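Long-range contacts in KaiC domain-containing protein (Pyrococcus horikoshii, PDB 2ZTS), which is of uncharacterised cellular role but binds ADP with magnesium and probably acts as an ATP-binding, KaiC-like member of the P-loop NTPase superfamily: residues C[33-38]-C[201-206]; C[45-50]-C[174-179]; C[65-70]-C[145-150]; C[119-124]-C[161-166]. All coordinates share one frame; numbering follows the deposited sequence.

Interaction 1: C[33-38]-C[201-206]; sequences VLLTGG and GVIVLD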
loop_
_atom_site.group_PDB
_atom_site.type_symbol
_atom_site.label_atom_id
_atom_site.label_comp_id
_atom_site.label_asym_id
_atom_site.label_seq_id
_atom_site.Cartn_x
_atom_site.Cartn_y
_atom_site.Cartn_z
ATOM N N VAL C 33 7.646 29.178 1.641
ATOM C CA VAL C 33 8.337 28.074 2.326
ATOM C C VAL C 33 7.302 27.126 2.892
ATOM O O VAL C 33 6.401 27.567 3.603
ATOM C CB VAL C 33 9.163 28.587 3.468
ATOM C CG1 VAL C 33 9.951 27.472 4.166
ATOM C CG2 VAL C 33 10.164 29.680 2.942
ATOM N N LEU C 34 7.439 25.846 2.554
ATOM C CA LEU C 34 6.645 24.765 3.072
ATOM C C LEU C 34 7.362 24.262 4.289
ATOM O O LEU C 34 8.505 23.796 4.231
ATOM C CB LEU C 34 6.494 23.637 2.046
ATOM C CG LEU C 34 5.494 22.559 2.492
ATOM C CD1 LEU C 34 4.042 23.063 2.526
ATOM C CD2 LEU C 34 5.594 21.321 1.651
ATOM N N LEU C 35 6.697 24.425 5.426
ATOM C CA LEU C 35 7.126 23.894 6.691
ATOM C C LEU C 35 6.286 22.591 6.953
ATOM O O LEU C 35 5.033 22.642 7.106
ATOM C CB LEU C 35 6.915 24.952 7.749
ATOM C CG LEU C 35 7.258 24.461 9.143
ATOM C CD1 LEU C 35 8.766 24.153 9.274
ATOM C CD2 LEU C 35 6.838 25.440 10.170
ATOM N N THR C 36 6.973 21.443 6.980
ATOM C CA THR C 36 6.323 20.122 7.063
ATOM C C THR C 36 6.907 19.284 8.196
ATOM O O THR C 36 8.022 19.494 8.617
ATOM C CB THR C 36 6.386 19.411 5.685
ATOM O OG1 THR C 36 5.675 18.155 5.724
ATOM C CG2 THR C 36 7.821 19.070 5.229
ATOM N N GLY C 37 6.093 18.395 8.727
ATOM C CA GLY C 37 6.399 17.545 9.831
ATOM C C GLY C 37 5.127 16.991 10.457
ATOM O O GLY C 37 4.004 17.525 10.270
ATOM N N GLY C 38 5.316 15.917 11.214
ATOM C CA GLY C 38 4.228 15.209 11.893
ATOM C C GLY C 38 3.617 16.033 13.000
ATOM O O GLY C 38 4.091 17.127 13.378
ATOM N N GLY C 201 10.881 26.821 -1.078
ATOM C CA GLY C 201 11.661 26.389 0.082
ATOM C C GLY C 201 10.917 25.244 0.786
ATOM O O GLY C 201 9.691 25.302 0.830
ATOM N N VAL C 202 11.635 24.261 1.351
ATOM C CA VAL C 202 11.029 23.229 2.223
ATOM C C VAL C 202 11.866 22.963 3.465
ATOM O O VAL C 202 13.076 22.713 3.367
ATOM C CB VAL C 202 10.860 21.893 1.487
ATOM C CG1 VAL C 202 10.269 20.844 2.398
ATOM C CG2 VAL C 202 10.037 22.095 0.248
ATOM N N ILE C 203 11.224 23.053 4.613
ATOM C CA ILE C 203 11.818 22.807 5.905
ATOM C C ILE C 203 11.051 21.640 6.545
ATOM O O ILE C 203 9.817 21.699 6.648
ATOM C CB ILE C 203 11.701 24.077 6.824
ATOM C CG1 ILE C 203 12.413 25.258 6.158
ATOM C CG2 ILE C 203 12.372 23.780 8.143
ATOM C CD1 ILE C 203 12.073 26.587 6.753
ATOM N N VAL C 204 11.802 20.635 7.001
ATOM C CA VAL C 204 11.258 19.491 7.739
ATOM C C VAL C 204 11.595 19.561 9.212
ATOM O O VAL C 204 12.728 19.736 9.580
ATOM C CB VAL C 204 11.801 18.152 7.174
ATOM C CG1 VAL C 204 11.144 16.929 7.848
ATOM C CG2 VAL C 204 11.649 18.128 5.683
ATOM N N LEU C 205 10.586 19.426 10.040
ATOM C CA LEU C 205 10.681 19.267 11.462
ATOM C C LEU C 205 10.353 17.834 11.757
ATOM O O LEU C 205 9.372 17.318 11.260
ATOM C CB LEU C 205 9.651 20.140 12.151
ATOM C CG LEU C 205 9.702 21.652 11.948
ATOM C CD1 LEU C 205 8.896 22.390 12.985
ATOM C CD2 LEU C 205 11.109 22.180 11.941
ATOM N N ASP C 206 11.147 17.203 12.591
ATOM C CA ASP C 206 11.016 15.775 12.867
ATOM C C ASP C 206 11.319 15.495 14.346
ATOM O O ASP C 206 11.870 16.354 15.061
ATOM C CB ASP C 206 12.015 14.980 12.021
ATOM C CG ASP C 206 11.501 13.588 11.657
ATOM O OD1 ASP C 206 10.381 13.206 12.116
ATOM O OD2 ASP C 206 12.171 12.818 10.910
HETATM O O HOH W 1 8.052 14.705 11.171
#
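Leu34 and Thr36 exchange four backbone hydrogen bonds with Gly201, Ile203 and Leu205 in parallel register, the two short strand axes approaching to 4.4 Å at an angle of 16°. This pairing lies inside the central sheet of the P-loop NTPase fold. The bonds Leu34 N to Gly201 O, Ile203 N to Leu34 O, Thr36 N to Ile203 O and Leu205 N to Thr36 O all measure 2.8–2.9 Å and are nearly straight. On the face bearing Val33, Leu35 and Ile203, Val33 CG1 presses on Ile203 CD1 at 3.5 Å, a tight carbon contact. Ile203 CG1 sits beside its own backbone N (chi1 -59°), which directs CD1 to Val33 and leaves CG2 for Leu35 CD1. That same Leu35 CD1 also meets Leu205 CG, 3.8 Å away. On the other face, Thr36 CG2 lies alongside Val204 CG2 at 4.0 Å, while Thr36 OG1 is hydrogen-bonded to Leu189 O. The first strand runs into Gly37 and Gly38, the latter part of the ADP pocket, consistent with the start of a Walker A loop. Beyond the strand pairing, one water accepts from Gly38 N and donates to Leu205 O and Asp206 OD1.

Interaction 2: C[45-50]-C[174-179]; sequences TFAAQF and TTILTT. With ADP (adenosine-5'-diphosphate), chain H.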
loop_
_atom_site.group_PDB
_atom_site.type_symbol
_atom_site.label_atom_id
_atom_site.label_comp_id
_atom_site.label_asym_id
_atom_site.label_seq_id
_atom_site.Cartn_x
_atom_site.Cartn_y
_atom_site.Cartn_z
ATOM N N THR C 45 4.380 26.627 16.271
ATOM C CA THR C 45 5.309 27.372 17.073
ATOM C C THR C 45 6.335 28.147 16.252
ATOM O O THR C 45 6.517 29.345 16.426
ATOM C CB THR C 45 5.992 26.389 18.049
ATOM O OG1 THR C 45 4.978 25.929 18.950
ATOM C CG2 THR C 45 6.977 27.082 18.964
ATOM N N PHE C 46 6.992 27.435 15.363
ATOM C CA PHE C 46 7.967 27.961 14.415
ATOM C C PHE C 46 7.313 29.057 13.519
ATOM O O PHE C 46 7.847 30.148 13.391
ATOM C CB PHE C 46 8.424 26.783 13.596
ATOM C CG PHE C 46 9.540 27.060 12.691
ATOM C CD1 PHE C 46 10.774 26.535 12.942
ATOM C CD2 PHE C 46 9.349 27.862 11.566
ATOM C CE1 PHE C 46 11.816 26.796 12.086
ATOM C CE2 PHE C 46 10.403 28.132 10.691
ATOM C CZ PHE C 46 11.621 27.602 10.932
ATOM N N ALA C 47 6.123 28.795 12.976
ATOM C CA ALA C 47 5.358 29.797 12.195
ATOM C C ALA C 47 4.935 31.039 12.999
ATOM O O ALA C 47 4.993 32.180 12.476
ATOM C CB ALA C 47 4.163 29.191 11.584
ATOM N N ALA C 48 4.602 30.841 14.270
ATOM C CA ALA C 48 4.187 31.929 15.117
ATOM C C ALA C 48 5.396 32.786 15.472
ATOM O O ALA C 48 5.288 34.013 15.499
ATOM C CB ALA C 48 3.518 31.436 16.324
ATOM N N GLN C 49 6.520 32.130 15.743
ATOM C CA GLN C 49 7.743 32.807 16.082
ATOM C C GLN C 49 8.187 33.724 14.941
ATOM O O GLN C 49 8.610 34.877 15.164
ATOM C CB GLN C 49 8.838 31.780 16.414
ATOM C CG GLN C 49 9.951 32.289 17.318
ATOM C CD GLN C 49 10.740 31.146 17.951
ATOM O OE1 GLN C 49 10.163 30.107 18.242
ATOM N NE2 GLN C 49 12.061 31.316 18.114
ATOM N N PHE C 50 8.053 33.222 13.714
ATOM C CA PHE C 50 8.386 33.966 12.511
ATOM C C PHE C 50 7.570 35.249 12.458
ATOM O O PHE C 50 8.123 36.291 12.133
ATOM C CB PHE C 50 8.136 33.084 11.268
ATOM C CG PHE C 50 8.183 33.794 9.912
ATOM C CD1 PHE C 50 9.386 34.213 9.352
ATOM C CD2 PHE C 50 7.077 33.857 9.122
ATOM C CE1 PHE C 50 9.440 34.761 8.093
ATOM C CE2 PHE C 50 7.135 34.410 7.818
ATOM C CZ PHE C 50 8.314 34.843 7.321
ATOM N N THR C 174 6.768 37.175 2.144
ATOM C CA THR C 174 7.559 36.010 2.469
ATOM C C THR C 174 6.654 35.182 3.333
ATOM O O THR C 174 6.222 35.659 4.359
ATOM C CB THR C 174 8.773 36.415 3.258
ATOM O OG1 THR C 174 9.627 37.279 2.486
ATOM C CG2 THR C 174 9.608 35.155 3.625
ATOM N N THR C 175 6.357 33.965 2.892
ATOM C CA THR C 175 5.301 33.137 3.437
ATOM C C THR C 175 5.785 31.782 3.939
ATOM O O THR C 175 6.589 31.147 3.234
ATOM C CB THR C 175 4.308 32.879 2.311
ATOM O OG1 THR C 175 3.823 34.145 1.832
ATOM C CG2 THR C 175 3.024 32.103 2.808
ATOM N N ILE C 176 5.292 31.342 5.121
ATOM C CA ILE C 176 5.338 29.928 5.553
ATOM C C ILE C 176 3.928 29.289 5.468
ATOM O O ILE C 176 2.935 29.824 5.985
ATOM C CB ILE C 176 5.898 29.792 6.963
ATOM C CG1 ILE C 176 7.351 30.242 6.978
ATOM C CG2 ILE C 176 5.768 28.327 7.501
ATOM C CD1 ILE C 176 7.939 30.472 8.390
ATOM N N LEU C 177 3.848 28.157 4.788
ATOM C CA LEU C 177 2.668 27.299 4.733
ATOM C C LEU C 177 3.033 26.041 5.459
ATOM O O LEU C 177 4.131 25.497 5.259
ATOM C CB LEU C 177 2.320 26.892 3.284
ATOM C CG LEU C 177 2.252 28.004 2.232
ATOM C CD1 LEU C 177 2.151 27.451 0.841
ATOM C CD2 LEU C 177 1.048 28.883 2.529
ATOM N N THR C 178 2.128 25.549 6.284
ATOM C CA THR C 178 2.394 24.339 7.046
ATOM C C THR C 178 1.579 23.211 6.505
ATOM O O THR C 178 0.445 23.436 6.056
ATOM C CB THR C 178 2.099 24.522 8.521
ATOM O OG1 THR C 178 0.691 24.647 8.736
ATOM C CG2 THR C 178 2.703 25.844 9.026
ATOM N N THR C 179 2.164 22.014 6.512
ATOM C CA THR C 179 1.425 20.803 6.207
ATOM C C THR C 179 1.931 19.654 7.083
ATOM O O THR C 179 2.964 19.771 7.750
ATOM C CB THR C 179 1.476 20.499 4.726
ATOM O OG1 THR C 179 0.593 19.411 4.408
ATOM C CG2 THR C 179 2.826 19.990 4.316
HETATM P PB ADP H . 2.567 21.081 15.514
HETATM O O1B ADP H . 3.674 20.603 14.676
HETATM O O2B ADP H . 1.524 19.991 15.794
HETATM O O3B ADP H . 1.867 22.364 14.939
HETATM P PA ADP H . 3.241 22.684 17.870
HETATM O O1A ADP H . 3.974 23.928 17.323
HETATM O O2A ADP H . 1.800 22.952 18.238
HETATM O O3A ADP H . 3.377 21.394 16.890
HETATM O "O5'" ADP H . 4.141 22.190 19.082
HETATM C "C5'" ADP H . 3.667 22.111 20.387
HETATM C "C4'" ADP H . 4.715 21.536 21.311
HETATM O "O4'" ADP H . 5.632 22.468 21.837
HETATM C "C3'" ADP H . 4.040 20.852 22.483
HETATM O "O3'" ADP H . 3.562 19.587 22.022
HETATM C "C2'" ADP H . 5.141 20.865 23.525
HETATM O "O2'" ADP H . 6.004 19.792 23.388
HETATM C "C1'" ADP H . 5.938 22.133 23.196
HETATM N N9 ADP H . 5.534 23.300 23.996
HETATM C C8 ADP H . 4.322 23.977 23.929
HETATM N N7 ADP H . 4.353 25.015 24.792
HETATM C C5 ADP H . 5.548 24.973 25.445
HETATM C C6 ADP H . 6.118 25.778 26.427
HETATM N N6 ADP H . 5.593 26.975 26.727
HETATM N N1 ADP H . 7.411 25.485 26.867
HETATM C C2 ADP H . 8.116 24.415 26.341
HETATM N N3 ADP H . 7.545 23.614 25.346
HETATM C C4 ADP H . 6.296 23.901 24.928
#
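Ile176 CD1 rests on one face of the Phe50 ring, 3.9 Å from its centroid and 24° off the ring normal, a CH-pi contact displaced toward the rim, with CD2 the nearest ring atom. The same methyl meets the edge of the second aromatic ring, 4.1 Å from Phe46 CE2, so it lies between a face and an edge. At the far end of the Phe50 ring, Thr174 O sits in the ring plane, 3.7 Å from CZ, and Thr174 CG2 comes up to the same carbon. Phe50 holds CG anti to its backbone N (chi1 169°), which extends the ring to the strand. Replacing Phe50 by an alanine would probably strip Ile176 CD1 of its aromatic floor and open a gap beside Thr174. Ala47 fills in more loosely, its CB 4.5 Å from both Ile176 CG2 and Thr178 CG2. One shell farther out, Thr45 on the helix's opening turn holds ADP O1A through two donors, N at 2.9 Å and OG1 at 2.8 Å, while Thr178 OG1 is hydrogen-bonded to Asp142 OD2. The short axes of helix and strand run antiparallel, 9.5 Å apart. Helix 43-58, which follows the Walker A loop in the strand-loop-helix of the P-loop NTPase fold, thus packs along one face of the central sheet, with Leu35 of strand 32-36 touching Phe46 and Val140 of strand 138-142 touching Ala47 and Phe50.

Interaction 3: C[65-70]-C[145-150]; sequences VTLEER and PSIALR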
loop_
_atom_site.group_PDB
_atom_site.type_symbol
_atom_site.label_atom_id
_atom_site.label_comp_id
_atom_site.label_asym_id
_atom_site.label_seq_id
_atom_site.Cartn_x
_atom_site.Cartn_y
_atom_site.Cartn_z
ATOM N N VAL C 65 -2.521 33.420 9.473
ATOM C CA VAL C 65 -3.827 32.875 9.122
ATOM C C VAL C 65 -3.882 31.508 9.775
ATOM O O VAL C 65 -2.961 30.728 9.578
ATOM C CB VAL C 65 -3.956 32.692 7.645
ATOM C CG1 VAL C 65 -5.261 32.068 7.269
ATOM C CG2 VAL C 65 -3.673 34.017 6.884
ATOM N N THR C 66 -4.943 31.211 10.538
ATOM C CA THR C 66 -5.143 29.903 11.088
ATOM C C THR C 66 -6.546 29.326 10.943
ATOM O O THR C 66 -7.528 29.979 11.210
ATOM C CB THR C 66 -4.660 29.883 12.573
ATOM O OG1 THR C 66 -5.032 28.647 13.199
ATOM C CG2 THR C 66 -5.231 30.996 13.408
ATOM N N LEU C 67 -6.623 28.085 10.473
ATOM C CA LEU C 67 -7.874 27.321 10.470
ATOM C C LEU C 67 -7.734 26.086 11.370
ATOM O O LEU C 67 -8.606 25.227 11.434
ATOM C CB LEU C 67 -8.206 26.959 8.991
ATOM C CG LEU C 67 -9.246 27.730 8.149
ATOM C CD1 LEU C 67 -9.984 28.887 8.823
ATOM C CD2 LEU C 67 -8.673 28.160 6.840
ATOM N N GLU C 68 -6.606 25.974 12.064
ATOM C CA GLU C 68 -6.385 24.928 13.068
ATOM C C GLU C 68 -6.961 25.310 14.442
ATOM O O GLU C 68 -7.333 24.481 15.273
ATOM C CB GLU C 68 -4.880 24.728 13.245
ATOM C CG GLU C 68 -4.130 24.209 12.016
ATOM C CD GLU C 68 -3.798 22.692 12.045
ATOM O OE1 GLU C 68 -3.771 22.095 13.163
ATOM O OE2 GLU C 68 -3.517 22.113 10.945
ATOM N N GLU C 69 -6.981 26.592 14.736
ATOM C CA GLU C 69 -7.477 27.000 16.045
ATOM C C GLU C 69 -8.088 28.413 15.978
ATOM O O GLU C 69 -8.049 29.065 14.931
ATOM C CB GLU C 69 -6.323 26.909 17.057
ATOM C CG GLU C 69 -5.159 27.821 16.774
ATOM C CD GLU C 69 -3.936 27.504 17.616
ATOM O OE1 GLU C 69 -4.126 27.266 18.827
ATOM O OE2 GLU C 69 -2.801 27.485 17.049
ATOM N N ARG C 70 -8.645 28.907 17.073
ATOM C CA ARG C 70 -9.141 30.269 16.987
ATOM C C ARG C 70 -8.071 31.290 17.463
ATOM O O ARG C 70 -7.064 30.909 18.068
ATOM C CB ARG C 70 -10.630 30.435 17.463
ATOM C CG ARG C 70 -11.030 30.185 18.898
ATOM C CD ARG C 70 -11.687 28.851 19.172
ATOM N NE ARG C 70 -12.753 28.931 20.153
ATOM C CZ ARG C 70 -12.649 28.754 21.465
ATOM N NH1 ARG C 70 -11.491 28.481 22.076
ATOM N NH2 ARG C 70 -13.762 28.851 22.185
ATOM N N PRO C 145 -3.702 21.220 5.506
ATOM C CA PRO C 145 -4.729 20.202 5.846
ATOM C C PRO C 145 -5.973 20.815 6.518
ATOM O O PRO C 145 -7.029 20.297 6.304
ATOM C CB PRO C 145 -4.014 19.287 6.844
ATOM C CG PRO C 145 -2.572 19.499 6.611
ATOM C CD PRO C 145 -2.391 20.933 6.128
ATOM N N SER C 146 -5.836 21.904 7.280
ATOM C CA SER C 146 -6.954 22.520 7.964
ATOM C C SER C 146 -7.932 23.087 6.918
ATOM O O SER C 146 -9.176 23.014 7.113
ATOM C CB SER C 146 -6.507 23.599 8.970
ATOM O OG SER C 146 -5.988 24.827 8.329
ATOM N N ILE C 147 -7.391 23.603 5.805
ATOM C CA ILE C 147 -8.206 24.075 4.702
ATOM C C ILE C 147 -8.876 22.880 4.012
ATOM O O ILE C 147 -10.056 22.878 3.737
ATOM C CB ILE C 147 -7.394 24.871 3.649
ATOM C CG1 ILE C 147 -6.760 26.141 4.240
ATOM C CG2 ILE C 147 -8.271 25.168 2.449
ATOM C CD1 ILE C 147 -5.773 26.836 3.262
ATOM N N ALA C 148 -8.089 21.896 3.658
ATOM C CA ALA C 148 -8.575 20.784 2.905
ATOM C C ALA C 148 -9.688 20.056 3.627
ATOM O O ALA C 148 -10.682 19.668 2.988
ATOM C CB ALA C 148 -7.403 19.784 2.569
ATOM N N LEU C 149 -9.519 19.852 4.933
ATOM C CA LEU C 149 -10.523 19.114 5.693
ATOM C C LEU C 149 -11.834 19.853 5.744
ATOM O O LEU C 149 -12.834 19.229 6.031
ATOM C CB LEU C 149 -10.062 18.825 7.116
ATOM C CG LEU C 149 -8.851 17.853 7.123
ATOM C CD1 LEU C 149 -8.217 17.843 8.476
ATOM C CD2 LEU C 149 -9.302 16.431 6.680
ATOM N N ARG C 150 -11.836 21.165 5.483
ATOM C CA ARG C 150 -13.096 21.949 5.484
ATOM C C ARG C 150 -13.809 22.039 4.161
ATOM O O ARG C 150 -14.915 22.577 4.073
ATOM C CB ARG C 150 -12.885 23.360 6.075
ATOM C CG ARG C 150 -12.754 23.348 7.551
ATOM C CD ARG C 150 -12.131 24.621 8.223
ATOM N NE ARG C 150 -12.236 24.486 9.685
ATOM C CZ ARG C 150 -11.397 23.778 10.475
ATOM N NH1 ARG C 150 -10.328 23.160 9.968
ATOM N NH2 ARG C 150 -11.607 23.720 11.805
#
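At the C-terminal end of strand 62-66, close to the nucleotide site, Leu67 leaves the central sheet and packs on Ser146 and Ile147 of helix 144-149. Leu67 CB lies 3.1 Å from Ser146 OG, a close approach by a hydroxyl already hydrogen-bonded to Ser143 O, and Leu67 CD2 touches Ile147 CG1 at 3.8 Å. The carbonyl of Leu67 faces Arg150: its O lies over one face of the guanidinium, 3.1 Å from NH1, yet the angle is too poor for a hydrogen bond. NH1 instead donates to Ser146 O, which lies in the guanidinium plane, at 3.1 Å and 162°, and this fixes how the flat group is turned. Glu68, bent at chi2 (-101°), brings OE2 to 3.9 Å from Ser146 CB; OE2 is hydrogen-bonded to Ser143 OG, and the side chain is about 4 Å, by nearest atoms, from a bound magnesium ion. Phe197 of a neighbouring subunit packs on Glu68 and Pro145. The turn itself is steadied by an ST motif, Thr66 OG1 accepting from Glu69 N. Around this corner, Phe123 of helix 120-134 touches both Leu67 and Ile147, and strand 138-142 lies beside strand 62-66.

Interaction 4: C[119-124]-C[161-166]; sequences NVDNFL and LLKLNT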
loop_
_atom_site.group_PDB
_atom_site.type_symbol
_atom_site.label_atom_id
_atom_site.label_comp_id
_atom_site.label_asym_id
_atom_site.label_seq_id
_atom_site.Cartn_x
_atom_site.Cartn_y
_atom_site.Cartn_z
ATOM N N ASN C 119 -15.859 28.850 2.264
ATOM C CA ASN C 119 -15.830 29.551 0.988
ATOM C C ASN C 119 -14.415 30.007 0.625
ATOM O O ASN C 119 -13.920 31.041 1.091
ATOM C CB ASN C 119 -16.814 30.731 0.996
ATOM C CG ASN C 119 -17.012 31.357 -0.390
ATOM O OD1 ASN C 119 -18.146 31.568 -0.788
ATOM N ND2 ASN C 119 -15.923 31.699 -1.101
ATOM N N VAL C 120 -13.819 29.251 -0.290
ATOM C CA VAL C 120 -12.439 29.395 -0.706
ATOM C C VAL C 120 -12.094 30.796 -1.199
ATOM O O VAL C 120 -11.103 31.379 -0.738
ATOM C CB VAL C 120 -12.088 28.355 -1.834
ATOM C CG1 VAL C 120 -10.682 28.620 -2.415
ATOM C CG2 VAL C 120 -12.143 26.946 -1.298
ATOM N N ASP C 121 -12.882 31.299 -2.149
ATOM C CA ASP C 121 -12.603 32.572 -2.811
ATOM C C ASP C 121 -12.727 33.762 -1.848
ATOM O O ASP C 121 -11.915 34.656 -1.877
ATOM C CB ASP C 121 -13.518 32.778 -4.035
ATOM C CG ASP C 121 -13.003 32.063 -5.299
ATOM O OD1 ASP C 121 -11.906 31.410 -5.302
ATOM O OD2 ASP C 121 -13.657 32.092 -6.357
ATOM N N ASN C 122 -13.742 33.777 -0.996
ATOM C CA ASN C 122 -13.796 34.771 0.087
ATOM C C ASN C 122 -12.542 34.742 0.980
ATOM O O ASN C 122 -11.918 35.772 1.294
ATOM C CB ASN C 122 -15.071 34.588 0.963
ATOM C CG ASN C 122 -16.379 35.015 0.249
ATOM O OD1 ASN C 122 -17.492 34.797 0.769
ATOM N ND2 ASN C 122 -16.253 35.585 -0.920
ATOM N N PHE C 123 -12.175 33.529 1.377
ATOM C CA PHE C 123 -10.979 33.306 2.189
ATOM C C PHE C 123 -9.756 34.028 1.663
ATOM O O PHE C 123 -9.123 34.795 2.376
ATOM C CB PHE C 123 -10.670 31.807 2.261
ATOM C CG PHE C 123 -9.538 31.448 3.181
ATOM C CD1 PHE C 123 -8.517 30.668 2.737
ATOM C CD2 PHE C 123 -9.567 31.800 4.502
ATOM C CE1 PHE C 123 -7.502 30.277 3.580
ATOM C CE2 PHE C 123 -8.532 31.405 5.375
ATOM C CZ PHE C 123 -7.510 30.643 4.894
ATOM N N LEU C 124 -9.467 33.784 0.405
ATOM C CA LEU C 124 -8.246 34.253 -0.238
ATOM C C LEU C 124 -8.277 35.783 -0.467
ATOM O O LEU C 124 -7.289 36.484 -0.249
ATOM C CB LEU C 124 -8.099 33.480 -1.599
ATOM C CG LEU C 124 -7.191 32.216 -1.753
ATOM C CD1 LEU C 124 -6.871 31.466 -0.496
ATOM C CD2 LEU C 124 -7.765 31.263 -2.762
ATOM N N LEU C 161 -4.968 24.814 -3.951
ATOM C CA LEU C 161 -3.536 25.150 -3.914
ATOM C C LEU C 161 -3.064 25.969 -5.128
ATOM O O LEU C 161 -2.260 26.901 -4.973
ATOM C CB LEU C 161 -2.699 23.914 -3.704
ATOM C CG LEU C 161 -2.766 23.385 -2.242
ATOM C CD1 LEU C 161 -2.247 21.960 -2.088
ATOM C CD2 LEU C 161 -1.982 24.283 -1.312
ATOM N N LEU C 162 -3.587 25.661 -6.311
ATOM C CA LEU C 162 -3.264 26.458 -7.477
ATOM C C LEU C 162 -3.858 27.898 -7.346
ATOM O O LEU C 162 -3.165 28.872 -7.572
ATOM C CB LEU C 162 -3.710 25.733 -8.752
ATOM C CG LEU C 162 -2.773 24.568 -9.150
ATOM C CD1 LEU C 162 -3.306 23.928 -10.404
ATOM C CD2 LEU C 162 -1.305 24.926 -9.326
ATOM N N LYS C 163 -5.089 28.045 -6.861
ATOM C CA LYS C 163 -5.547 29.415 -6.556
ATOM C C LYS C 163 -4.703 30.154 -5.505
ATOM O O LYS C 163 -4.440 31.360 -5.652
ATOM C CB LYS C 163 -6.994 29.460 -6.102
ATOM C CG LYS C 163 -8.042 29.069 -7.082
ATOM C CD LYS C 163 -9.419 29.321 -6.388
ATOM C CE LYS C 163 -10.632 28.936 -7.220
ATOM N NZ LYS C 163 -11.064 30.052 -8.177
ATOM N N LEU C 164 -4.252 29.454 -4.455
ATOM C CA LEU C 164 -3.448 30.106 -3.458
ATOM C C LEU C 164 -2.146 30.597 -4.073
ATOM O O LEU C 164 -1.653 31.674 -3.714
ATOM C CB LEU C 164 -3.120 29.182 -2.309
ATOM C CG LEU C 164 -2.150 29.579 -1.247
ATOM C CD1 LEU C 164 -2.539 30.869 -0.547
ATOM C CD2 LEU C 164 -2.183 28.466 -0.231
ATOM N N ASN C 165 -1.550 29.770 -4.929
ATOM C CA ASN C 165 -0.237 30.059 -5.543
ATOM C C ASN C 165 -0.331 31.358 -6.330
ATOM O O ASN C 165 0.565 32.173 -6.240
ATOM C CB ASN C 165 0.181 28.913 -6.470
ATOM C CG ASN C 165 1.522 29.126 -7.147
ATOM O OD1 ASN C 165 2.533 29.319 -6.491
ATOM N ND2 ASN C 165 1.530 29.065 -8.501
ATOM N N THR C 166 -1.428 31.546 -7.049
ATOM C CA THR C 166 -1.594 32.724 -7.870
ATOM C C THR C 166 -1.630 33.991 -6.983
ATOM O O THR C 166 -0.983 34.963 -7.328
ATOM C CB THR C 166 -2.858 32.672 -8.799
ATOM O OG1 THR C 166 -4.037 32.624 -7.990
ATOM C CG2 THR C 166 -2.944 31.414 -9.604
#
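Lys163 reaches from helix 157-171 toward Leu124, Val120 and Asp121 of helix 120-134, and its atoms can be followed outward one by one. CB meets Leu124 CD2 at 3.9 Å, the two side chains crossing at about a right angle. CG, beside the backbone N, starts an extended run that carries CD to 4.2 Å from Val120 CG1. CD and CE then both pass Asp121 OD1 at 3.4 Å, so the aliphatic part of the lysine brushes the carboxylate before its charge arrives. A bend at chi4 (-85°) turns NZ to Asp121 OD1, where it forms a salt bridge with a weak hydrogen bond of 3.3 Å; OD2 of the same carboxylate stays at 3.8 Å from NZ. With a leucine in place of Asp121, Lys163 NZ would probably lose its charged mate across the helices and be freer to swing away. Lys163 is exposed, and on the inner side of the interface the contact is apolar, Leu124 CD1 facing Leu164 CD1 at 4.4 Å. A turn later Thr166 OG1 donates to Lys163 O at 2.7 Å, within the same helix. The short helix axes lie 11.0 Å apart and are inclined at 24°, close to parallel, wide enough for leucines and a lysine shaft to fill the space between them. Such near-parallel neighbours, leading into adjacent parallel strands 138-142 and 174-179, are the helical layer expected on one side of the sheet in a P-loop NTPase fold.

Overall arrangement
Interactions 1 and 2 meet directly at the middle of the sheet, their centres 9 Å apart: strand 32-36 lies between strands 174-179 and 201-209 and is followed in the chain by helix 43-58. Interaction 3, 14 Å from interaction 2 by centres, sits at the end of strand 62-66 and touches interaction 2 where Pro145 meets Thr178 and Thr179. Interaction 4 is more peripheral; it joins interaction 3 through Phe123 and interaction 2 through Leu164 on Leu177. Along the chain, interactions 3 and 4 alternate their segments, and both fall between the segments of interactions 1 and 2. Helices thus pack on both faces of one sheet, with ADP and magnesium near interactions 1 to 3.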